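Local coordinates for pilus assembly protein PILC (Thermus thermophilus, PDB 2WHN) that probably serves as the inner-membrane platform of type IV pilus biogenesis, controlling pilus assembly and disassembly and acting on the ATPase PilB, at residues E7-Q21 against L36-F48. Sequence-based numbering, arbitrary orientation.
Sequences ERGPGLKDLAIFSRQ and LAILERQTENRKF
L36 reaches the ring of F18 at its edge through CD2, and one turn on L39 sets its CD1 3.6 Å from F18 CE1, so two leucines of helix 32-39 pack on one phenylalanine of helix 12-28. A type I turn runs from L39 to Q42; just beyond it T43 OG1 bonds back to L39 O from above the carbonyl plane, and L39 O also accepts from Q42 N. As modelled, a water lies between T43 OG1 and OE1 of Q21, though the placement of the Q21 amide is doubtful. Farther along, a second water donates to D14 OD1 (2.6 Å) and accepts from the backbone N of N45, whose CB lies against the same carboxylate. R46, bent at chi3 (84°), presents NE and NH2 side-on to E7 in a salt bridge; the extended chain of E7 carries its carboxylate out to R46, where the two planes lie 9° apart. R46 NE lies 2.7 Å from E7 OE2, and NH2 is shared between OE2 (2.9 Å) and OE1 (3.1 Å). K47 joins this network by a long salt bridge, NZ to E7 OE1. F48, with CG anti to its backbone N, carries its ring to helix 12-28, with P10 CB over one face and D14 O at the edge. F48 CE2 lies 3.5 Å from F18 CB, and the F48 ring edge points at the face of F18 in an offset edge-to-face pair, planes at 68°. F75 lies against F48 and L15, and L52 against F18, extending the apolar cluster. F18 and F48 thus join helix 12-28 to the start of helix 46-60, with leucines of helix 32-39 packed beside F18, in the apolar interior of the all-helical N-terminal domain of PilC, a GSP F family protein.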
ATOM      1  N   GLU A   7       1.636 -10.828 -17.282  1.00 28.31           N
ATOM      2  CA  GLU A   7       2.623 -10.598 -16.229  1.00 30.69           C
ATOM      3  C   GLU A   7       1.997 -10.774 -14.843  1.00 31.52           C
ATOM      4  O   GLU A   7       0.891 -10.297 -14.595  1.00 30.84           O
ATOM      5  CB  GLU A   7       3.230  -9.195 -16.364  1.00 30.52           C
ATOM      6  CG  GLU A   7       4.482  -8.985 -15.523  1.00 34.79           C
ATOM      7  CD  GLU A   7       4.967  -7.544 -15.522  1.00 37.18           C
ATOM      8  OE1 GLU A   7       4.385  -6.708 -16.253  1.00 36.01           O
ATOM      9  OE2 GLU A   7       5.942  -7.255 -14.795  1.00 38.34           O
ATOM     10  N   ARG A   8       2.682 -11.500 -13.964  1.00 33.29           N
ATOM     11  CA  ARG A   8       2.194 -11.710 -12.603  1.00 35.36           C
ATOM     12  C   ARG A   8       2.143 -10.386 -11.847  1.00 35.54           C
ATOM     13  O   ARG A   8       3.180  -9.780 -11.577  1.00 35.83           O
ATOM     14  CB  ARG A   8       3.099 -12.689 -11.848  1.00 35.92           C
ATOM     15  CG  ARG A   8       3.316 -14.022 -12.545  1.00 40.18           C
ATOM     16  CD  ARG A   8       4.215 -14.922 -11.710  1.00 45.21           C
ATOM     17  NE  ARG A   8       4.021 -16.339 -12.010  1.00 47.96           N
ATOM     18  CZ  ARG A   8       4.148 -17.313 -11.115  1.00 50.12           C
ATOM     19  NH1 ARG A   8       4.452 -17.021  -9.857  1.00 51.24           N
ATOM     20  NH2 ARG A   8       3.961 -18.577 -11.470  1.00 51.84           N
ATOM     21  N   GLY A   9       0.933  -9.932 -11.528  1.00 35.78           N
ATOM     22  CA  GLY A   9       0.752  -8.711 -10.742  1.00 35.53           C
ATOM     23  C   GLY A   9       0.696  -8.988  -9.252  1.00 35.10           C
ATOM     24  O   GLY A   9       0.813 -10.135  -8.825  1.00 36.14           O
ATOM     25  N   PRO A  10       0.507  -7.933  -8.447  1.00 34.73           N
ATOM     26  CA  PRO A  10       0.489  -8.074  -6.994  1.00 34.26           C
ATOM     27  C   PRO A  10      -0.563  -9.082  -6.532  1.00 33.58           C
ATOM     28  O   PRO A  10      -1.690  -9.069  -7.019  1.00 33.09           O
ATOM     29  CB  PRO A  10       0.114  -6.668  -6.507  1.00 34.02           C
ATOM     30  CG  PRO A  10       0.467  -5.755  -7.638  1.00 34.83           C
ATOM     31  CD  PRO A  10       0.258  -6.545  -8.884  1.00 34.52           C
ATOM     32  N   GLY A  11      -0.194  -9.934  -5.583  1.00 32.82           N
ATOM     33  CA  GLY A  11      -1.145 -10.852  -4.977  1.00 32.46           C
ATOM     34  C   GLY A  11      -1.555 -10.428  -3.580  1.00 32.33           C
ATOM     35  O   GLY A  11      -1.187  -9.348  -3.107  1.00 32.15           O
ATOM     36  N   LEU A  12      -2.357 -11.265  -2.933  1.00 31.69           N
ATOM     37  CA  LEU A  12      -2.727 -11.057  -1.544  1.00 31.59           C
ATOM     38  C   LEU A  12      -1.481 -10.964  -0.672  1.00 31.36           C
ATOM     39  O   LEU A  12      -1.396 -10.111   0.211  1.00 31.45           O
ATOM     40  CB  LEU A  12      -3.623 -12.199  -1.051  1.00 31.26           C
ATOM     41  CG  LEU A  12      -3.966 -12.181   0.441  1.00 31.81           C
ATOM     42  CD1 LEU A  12      -4.714 -10.910   0.810  1.00 30.64           C
ATOM     43  CD2 LEU A  12      -4.774 -13.415   0.834  1.00 32.42           C
ATOM     44  N   LYS A  13      -0.531 -11.864  -0.902  1.00 31.18           N
ATOM     45  CA  LYS A  13       0.709 -11.859  -0.139  1.00 31.53           C
ATOM     46  C   LYS A  13       1.426 -10.522  -0.291  1.00 30.99           C
ATOM     47  O   LYS A  13       1.785  -9.888   0.702  1.00 30.47           O
ATOM     48  CB  LYS A  13       1.630 -13.004  -0.567  1.00 31.70           C
ATOM     49  CG  LYS A  13       2.668 -13.368   0.485  1.00 33.66           C
ATOM     50  CD  LYS A  13       3.608 -14.463   0.006  1.00 36.47           C
ATOM     51  CE  LYS A  13       4.355 -14.036  -1.250  1.00 40.67           C
ATOM     52  NZ  LYS A  13       4.826 -12.623  -1.166  1.00 40.41           N
ATOM     53  N   ASP A  14       1.582 -10.073  -1.532  1.00 30.91           N
ATOM     54  CA  ASP A  14       2.267  -8.815  -1.812  1.00 30.88           C
ATOM     55  C   ASP A  14       1.622  -7.659  -1.050  1.00 30.69           C
ATOM     56  O   ASP A  14       2.314  -6.825  -0.466  1.00 29.88           O
ATOM     57  CB  ASP A  14       2.259  -8.523  -3.310  1.00 31.21           C
ATOM     58  CG  ASP A  14       2.844  -9.661  -4.129  1.00 34.61           C
ATOM     59  OD1 ASP A  14       4.083  -9.710  -4.287  1.00 35.81           O
ATOM     60  OD2 ASP A  14       2.063 -10.506  -4.617  1.00 37.28           O
ATOM     61  N   LEU A  15       0.293  -7.620  -1.057  1.00 30.17           N
ATOM     62  CA  LEU A  15      -0.441  -6.548  -0.395  1.00 29.30           C
ATOM     63  C   LEU A  15      -0.333  -6.628   1.126  1.00 28.31           C
ATOM     64  O   LEU A  15      -0.207  -5.605   1.801  1.00 29.21           O
ATOM     65  CB  LEU A  15      -1.910  -6.541  -0.829  1.00 29.23           C
ATOM     66  CG  LEU A  15      -2.746  -5.403  -0.237  1.00 29.04           C
ATOM     67  CD1 LEU A  15      -2.186  -4.045  -0.669  1.00 29.07           C
ATOM     68  CD2 LEU A  15      -4.200  -5.533  -0.647  1.00 32.36           C
ATOM     69  N   ALA A  16      -0.383  -7.843   1.663  1.00 27.24           N
ATOM     70  CA  ALA A  16      -0.227  -8.047   3.101  1.00 26.72           C
ATOM     71  C   ALA A  16       1.141  -7.579   3.592  1.00 26.67           C
ATOM     72  O   ALA A  16       1.246  -6.905   4.616  1.00 26.03           O
ATOM     73  CB  ALA A  16      -0.454  -9.506   3.463  1.00 26.12           C
ATOM     74  N   ILE A  17       2.189  -7.958   2.866  1.00 26.71           N
ATOM     75  CA  ILE A  17       3.550  -7.554   3.210  1.00 26.94           C
ATOM     76  C   ILE A  17       3.701  -6.036   3.165  1.00 27.17           C
ATOM     77  O   ILE A  17       4.112  -5.411   4.148  1.00 26.91           O
ATOM     78  CB  ILE A  17       4.585  -8.229   2.278  1.00 27.12           C
ATOM     79  CG1 ILE A  17       4.607  -9.734   2.531  1.00 27.90           C
ATOM     80  CG2 ILE A  17       5.973  -7.635   2.487  1.00 26.88           C
ATOM     81  CD1 ILE A  17       5.515 -10.501   1.593  1.00 31.67           C
ATOM     82  N   PHE A  18       3.300  -5.437   2.046  1.00 26.66           N
ATOM     83  CA  PHE A  18       3.298  -3.981   1.922  1.00 25.72           C
ATOM     84  C   PHE A  18       2.616  -3.306   3.109  1.00 25.73           C
ATOM     85  O   PHE A  18       3.141  -2.345   3.675  1.00 25.49           O
ATOM     86  CB  PHE A  18       2.604  -3.544   0.635  1.00 25.35           C
ATOM     87  CG  PHE A  18       2.235  -2.082   0.616  1.00 25.79           C
ATOM     88  CD1 PHE A  18       3.198  -1.116   0.393  1.00 26.65           C
ATOM     89  CD2 PHE A  18       0.930  -1.680   0.831  1.00 25.01           C
ATOM     90  CE1 PHE A  18       2.866   0.228   0.384  1.00 29.40           C
ATOM     91  CE2 PHE A  18       0.589  -0.342   0.812  1.00 29.40           C
ATOM     92  CZ  PHE A  18       1.558   0.616   0.598  1.00 27.56           C
ATOM     93  N   SER A  19       1.412  -3.770   3.435  1.00 25.63           N
ATOM     94  CA  SER A  19       0.593  -3.156   4.477  1.00 24.54           C
ATOM     95  C   SER A  19       1.252  -3.271   5.851  1.00 24.30           C
ATOM     96  O   SER A  19       1.224  -2.329   6.639  1.00 23.78           O
ATOM     97  CB  SER A  19      -0.805  -3.789   4.511  1.00 25.23           C
ATOM     98  OG  SER A  19      -1.493  -3.600   3.284  1.00 26.79           O
ATOM     99  N   ARG A  20       1.819  -4.439   6.143  1.00 24.08           N
ATOM    100  CA  ARG A  20       2.567  -4.642   7.381  1.00 23.45           C
ATOM    101  C   ARG A  20       3.802  -3.733   7.470  1.00 23.66           C
ATOM    102  O   ARG A  20       4.047  -3.093   8.496  1.00 22.79           O
ATOM    103  CB  ARG A  20       2.972  -6.110   7.528  1.00 23.25           C
ATOM    104  CG  ARG A  20       3.725  -6.410   8.818  1.00 23.64           C
ATOM    105  CD  ARG A  20       2.990  -5.818  10.017  1.00 23.79           C
ATOM    106  NE  ARG A  20       1.728  -6.510  10.262  1.00 24.38           N
ATOM    107  CZ  ARG A  20       0.763  -6.056  11.056  1.00 25.42           C
ATOM    108  NH1 ARG A  20       0.908  -4.897  11.693  1.00 18.22           N
ATOM    109  NH2 ARG A  20      -0.348  -6.765  11.217  1.00 23.23           N
ATOM    110  N   GLN A  21       4.583  -3.690   6.396  1.00 24.20           N
ATOM    111  CA  GLN A  21       5.768  -2.836   6.339  1.00 24.39           C
ATOM    112  C   GLN A  21       5.429  -1.385   6.643  1.00 24.87           C
ATOM    113  O   GLN A  21       6.103  -0.732   7.444  1.00 23.28           O
ATOM    114  CB  GLN A  21       6.427  -2.929   4.964  1.00 24.91           C
ATOM    115  CG  GLN A  21       7.118  -4.258   4.691  1.00 24.52           C
ATOM    116  CD  GLN A  21       7.534  -4.399   3.241  1.00 28.45           C
ATOM    117  OE1 GLN A  21       6.945  -3.784   2.351  1.00 28.79           O
ATOM    118  NE2 GLN A  21       8.578  -5.185   2.999  1.00 29.81           N
ATOM    119  N   LEU A  36       7.410   5.124   2.294  1.00 24.31           N
ATOM    120  CA  LEU A  36       7.194   4.712   0.914  1.00 25.73           C
ATOM    121  C   LEU A  36       8.507   4.564   0.146  1.00 26.53           C
ATOM    122  O   LEU A  36       8.658   3.641  -0.649  1.00 27.68           O
ATOM    123  CB  LEU A  36       6.258   5.687   0.194  1.00 25.24           C
ATOM    124  CG  LEU A  36       4.810   5.706   0.692  1.00 26.85           C
ATOM    125  CD1 LEU A  36       4.036   6.854   0.072  1.00 27.25           C
ATOM    126  CD2 LEU A  36       4.120   4.379   0.416  1.00 24.85           C
ATOM    127  N   ALA A  37       9.453   5.466   0.391  1.00 26.64           N
ATOM    128  CA  ALA A  37      10.753   5.405  -0.271  1.00 27.60           C
ATOM    129  C   ALA A  37      11.526   4.143   0.104  1.00 28.41           C
ATOM    130  O   ALA A  37      12.236   3.565  -0.724  1.00 28.69           O
ATOM    131  CB  ALA A  37      11.574   6.647   0.048  1.00 27.37           C
ATOM    132  N   ILE A  38      11.398   3.729   1.361  1.00 28.75           N
ATOM    133  CA  ILE A  38      12.032   2.504   1.837  1.00 29.78           C
ATOM    134  C   ILE A  38      11.325   1.290   1.249  1.00 30.99           C
ATOM    135  O   ILE A  38      11.973   0.340   0.801  1.00 31.30           O
ATOM    136  CB  ILE A  38      11.986   2.412   3.375  1.00 29.46           C
ATOM    137  CG1 ILE A  38      12.966   3.404   4.003  1.00 28.71           C
ATOM    138  CG2 ILE A  38      12.264   0.987   3.840  1.00 29.31           C
ATOM    139  CD1 ILE A  38      12.458   4.023   5.294  1.00 27.77           C
ATOM    140  N   LEU A  39       9.995   1.350   1.229  1.00 31.61           N
ATOM    141  CA  LEU A  39       9.166   0.254   0.742  1.00 33.42           C
ATOM    142  C   LEU A  39       9.368   0.004  -0.743  1.00 33.68           C
ATOM    143  O   LEU A  39       9.353  -1.141  -1.193  1.00 33.88           O
ATOM    144  CB  LEU A  39       7.684   0.542   1.004  1.00 33.48           C
ATOM    145  CG  LEU A  39       7.216   0.148   2.397  1.00 34.44           C
ATOM    146  CD1 LEU A  39       5.713   0.296   2.525  1.00 35.77           C
ATOM    147  CD2 LEU A  39       7.667  -1.274   2.705  1.00 36.19           C
ATOM    148  N   GLU A  40       9.458   1.088  -1.504  1.00 34.33           N
ATOM    149  CA  GLU A  40       9.581   1.008  -2.953  1.00 34.60           C
ATOM    150  C   GLU A  40      10.897   0.349  -3.348  1.00 34.43           C
ATOM    151  O   GLU A  40      11.102   0.001  -4.509  1.00 35.42           O
ATOM    152  CB  GLU A  40       9.485   2.403  -3.580  1.00 34.86           C
ATOM    153  CG  GLU A  40      10.810   3.153  -3.629  1.00 35.62           C
ATOM    154  CD  GLU A  40      10.687   4.528  -4.266  1.00 37.56           C
ATOM    155  OE1 GLU A  40       9.653   4.802  -4.910  1.00 37.22           O
ATOM    156  OE2 GLU A  40      11.637   5.332  -4.132  1.00 39.45           O
ATOM    157  N   ARG A  41      11.792   0.191  -2.379  1.00 34.02           N
ATOM    158  CA  ARG A  41      13.068  -0.470  -2.627  1.00 33.49           C
ATOM    159  C   ARG A  41      13.056  -1.911  -2.131  1.00 32.44           C
ATOM    160  O   ARG A  41      13.901  -2.710  -2.526  1.00 32.26           O
ATOM    161  CB  ARG A  41      14.221   0.303  -1.982  1.00 33.73           C
ATOM    162  CG  ARG A  41      14.716   1.479  -2.807  1.00 35.95           C
ATOM    163  CD  ARG A  41      16.065   1.981  -2.314  1.00 39.52           C
ATOM    164  NE  ARG A  41      16.006   2.420  -0.922  1.00 42.35           N
ATOM    165  CZ  ARG A  41      15.430   3.548  -0.519  1.00 43.63           C
ATOM    166  NH1 ARG A  41      14.861   4.356  -1.403  1.00 44.37           N
ATOM    167  NH2 ARG A  41      15.421   3.868   0.768  1.00 44.07           N
ATOM    168  N   GLN A  42      12.092  -2.246  -1.279  1.00 30.97           N
ATOM    169  CA  GLN A  42      12.046  -3.575  -0.673  1.00 30.51           C
ATOM    170  C   GLN A  42      10.803  -4.366  -1.079  1.00 30.45           C
ATOM    171  O   GLN A  42      10.405  -5.308  -0.394  1.00 31.55           O
ATOM    172  CB  GLN A  42      12.146  -3.484   0.853  1.00 30.04           C
ATOM    173  CG  GLN A  42      13.295  -2.616   1.343  1.00 30.79           C
ATOM    174  CD  GLN A  42      13.626  -2.841   2.808  1.00 32.21           C
ATOM    175  OE1 GLN A  42      13.322  -3.892   3.370  1.00 33.76           O
ATOM    176  NE2 GLN A  42      14.274  -1.858   3.427  1.00 31.33           N
ATOM    177  N   THR A  43      10.192  -3.980  -2.193  1.00 29.02           N
ATOM    178  CA  THR A  43       9.026  -4.691  -2.707  1.00 28.57           C
ATOM    179  C   THR A  43       9.425  -5.705  -3.783  1.00 28.51           C
ATOM    180  O   THR A  43      10.139  -5.368  -4.727  1.00 27.55           O
ATOM    181  CB  THR A  43       7.990  -3.710  -3.270  1.00 28.40           C
ATOM    182  OG1 THR A  43       7.552  -2.831  -2.226  1.00 28.99           O
ATOM    183  CG2 THR A  43       6.792  -4.459  -3.833  1.00 27.47           C
ATOM    184  N   GLU A  44       8.972  -6.947  -3.626  1.00 28.06           N
ATOM    185  CA  GLU A  44       9.491  -8.057  -4.426  1.00 28.90           C
ATOM    186  C   GLU A  44       8.862  -8.127  -5.815  1.00 28.69           C
ATOM    187  O   GLU A  44       9.548  -8.386  -6.803  1.00 28.24           O
ATOM    188  CB  GLU A  44       9.292  -9.390  -3.697  1.00 28.89           C
ATOM    189  CG  GLU A  44      10.354 -10.427  -4.022  1.00 31.66           C
ATOM    190  CD  GLU A  44       9.782 -11.822  -4.212  1.00 34.27           C
ATOM    191  OE1 GLU A  44       8.751 -12.137  -3.579  1.00 33.83           O
ATOM    192  OE2 GLU A  44      10.370 -12.606  -4.993  1.00 35.25           O
ATOM    193  N   ASN A  45       7.547  -7.940  -5.878  1.00 28.90           N
ATOM    194  CA  ASN A  45       6.823  -7.992  -7.143  1.00 29.64           C
ATOM    195  C   ASN A  45       7.076  -6.754  -8.003  1.00 30.26           C
ATOM    196  O   ASN A  45       6.798  -5.634  -7.583  1.00 29.71           O
ATOM    197  CB  ASN A  45       5.323  -8.158  -6.886  1.00 29.13           C
ATOM    198  CG  ASN A  45       4.518  -8.253  -8.167  1.00 29.81           C
ATOM    199  OD1 ASN A  45       4.345  -9.338  -8.723  1.00 32.17           O
ATOM    200  ND2 ASN A  45       4.006  -7.120  -8.632  1.00 27.23           N
ATOM    201  N   ARG A  46       7.587  -6.963  -9.213  1.00 31.85           N
ATOM    202  CA  ARG A  46       8.015  -5.858 -10.071  1.00 33.03           C
ATOM    203  C   ARG A  46       6.875  -4.909 -10.407  1.00 33.64           C
ATOM    204  O   ARG A  46       7.073  -3.695 -10.506  1.00 33.40           O
ATOM    205  CB  ARG A  46       8.632  -6.384 -11.369  1.00 33.34           C
ATOM    206  CG  ARG A  46       9.172  -5.284 -12.272  1.00 34.43           C
ATOM    207  CD  ARG A  46       9.333  -5.760 -13.706  1.00 38.05           C
ATOM    208  NE  ARG A  46       8.086  -5.668 -14.462  1.00 39.84           N
ATOM    209  CZ  ARG A  46       7.645  -4.558 -15.047  1.00 40.20           C
ATOM    210  NH1 ARG A  46       8.345  -3.435 -14.961  1.00 41.50           N
ATOM    211  NH2 ARG A  46       6.502  -4.569 -15.717  1.00 39.12           N
ATOM    212  N   LYS A  47       5.701  -5.476 -10.662  1.00 33.67           N
ATOM    213  CA  LYS A  47       4.530  -4.686 -11.003  1.00 34.28           C
ATOM    214  C   LYS A  47       4.030  -3.880  -9.806  1.00 33.90           C
ATOM    215  O   LYS A  47       3.600  -2.732  -9.955  1.00 33.62           O
ATOM    216  CB  LYS A  47       3.417  -5.584 -11.544  1.00 34.87           C
ATOM    217  CG  LYS A  47       2.343  -4.832 -12.310  1.00 37.47           C
ATOM    218  CD  LYS A  47       1.923  -5.595 -13.564  1.00 39.48           C
ATOM    219  CE  LYS A  47       1.208  -4.681 -14.547  1.00 41.74           C
ATOM    220  NZ  LYS A  47       0.955  -5.366 -15.854  1.00 42.89           N
ATOM    221  N   PHE A  48       4.105  -4.471  -8.618  1.00 33.52           N
ATOM    222  CA  PHE A  48       3.765  -3.742  -7.402  1.00 33.58           C
ATOM    223  C   PHE A  48       4.780  -2.640  -7.132  1.00 33.88           C
ATOM    224  O   PHE A  48       4.411  -1.544  -6.706  1.00 34.00           O
ATOM    225  CB  PHE A  48       3.664  -4.681  -6.200  1.00 33.23           C
ATOM    226  CG  PHE A  48       2.814  -4.139  -5.080  1.00 31.92           C
ATOM    227  CD1 PHE A  48       1.889  -3.132  -5.319  1.00 29.67           C
ATOM    228  CD2 PHE A  48       2.906  -4.667  -3.806  1.00 27.92           C
ATOM    229  CE1 PHE A  48       1.099  -2.635  -4.291  1.00 31.11           C
ATOM    230  CE2 PHE A  48       2.098  -4.194  -2.781  1.00 29.65           C
ATOM    231  CZ  PHE A  48       1.201  -3.177  -3.020  1.00 29.10           C
TER
HETATM  232  O   HOH W   1       5.385  -7.505  -3.765  1.00 32.26           O
HETATM  233  O   HOH W   2       6.034  -4.226  -0.189  1.00 30.00           O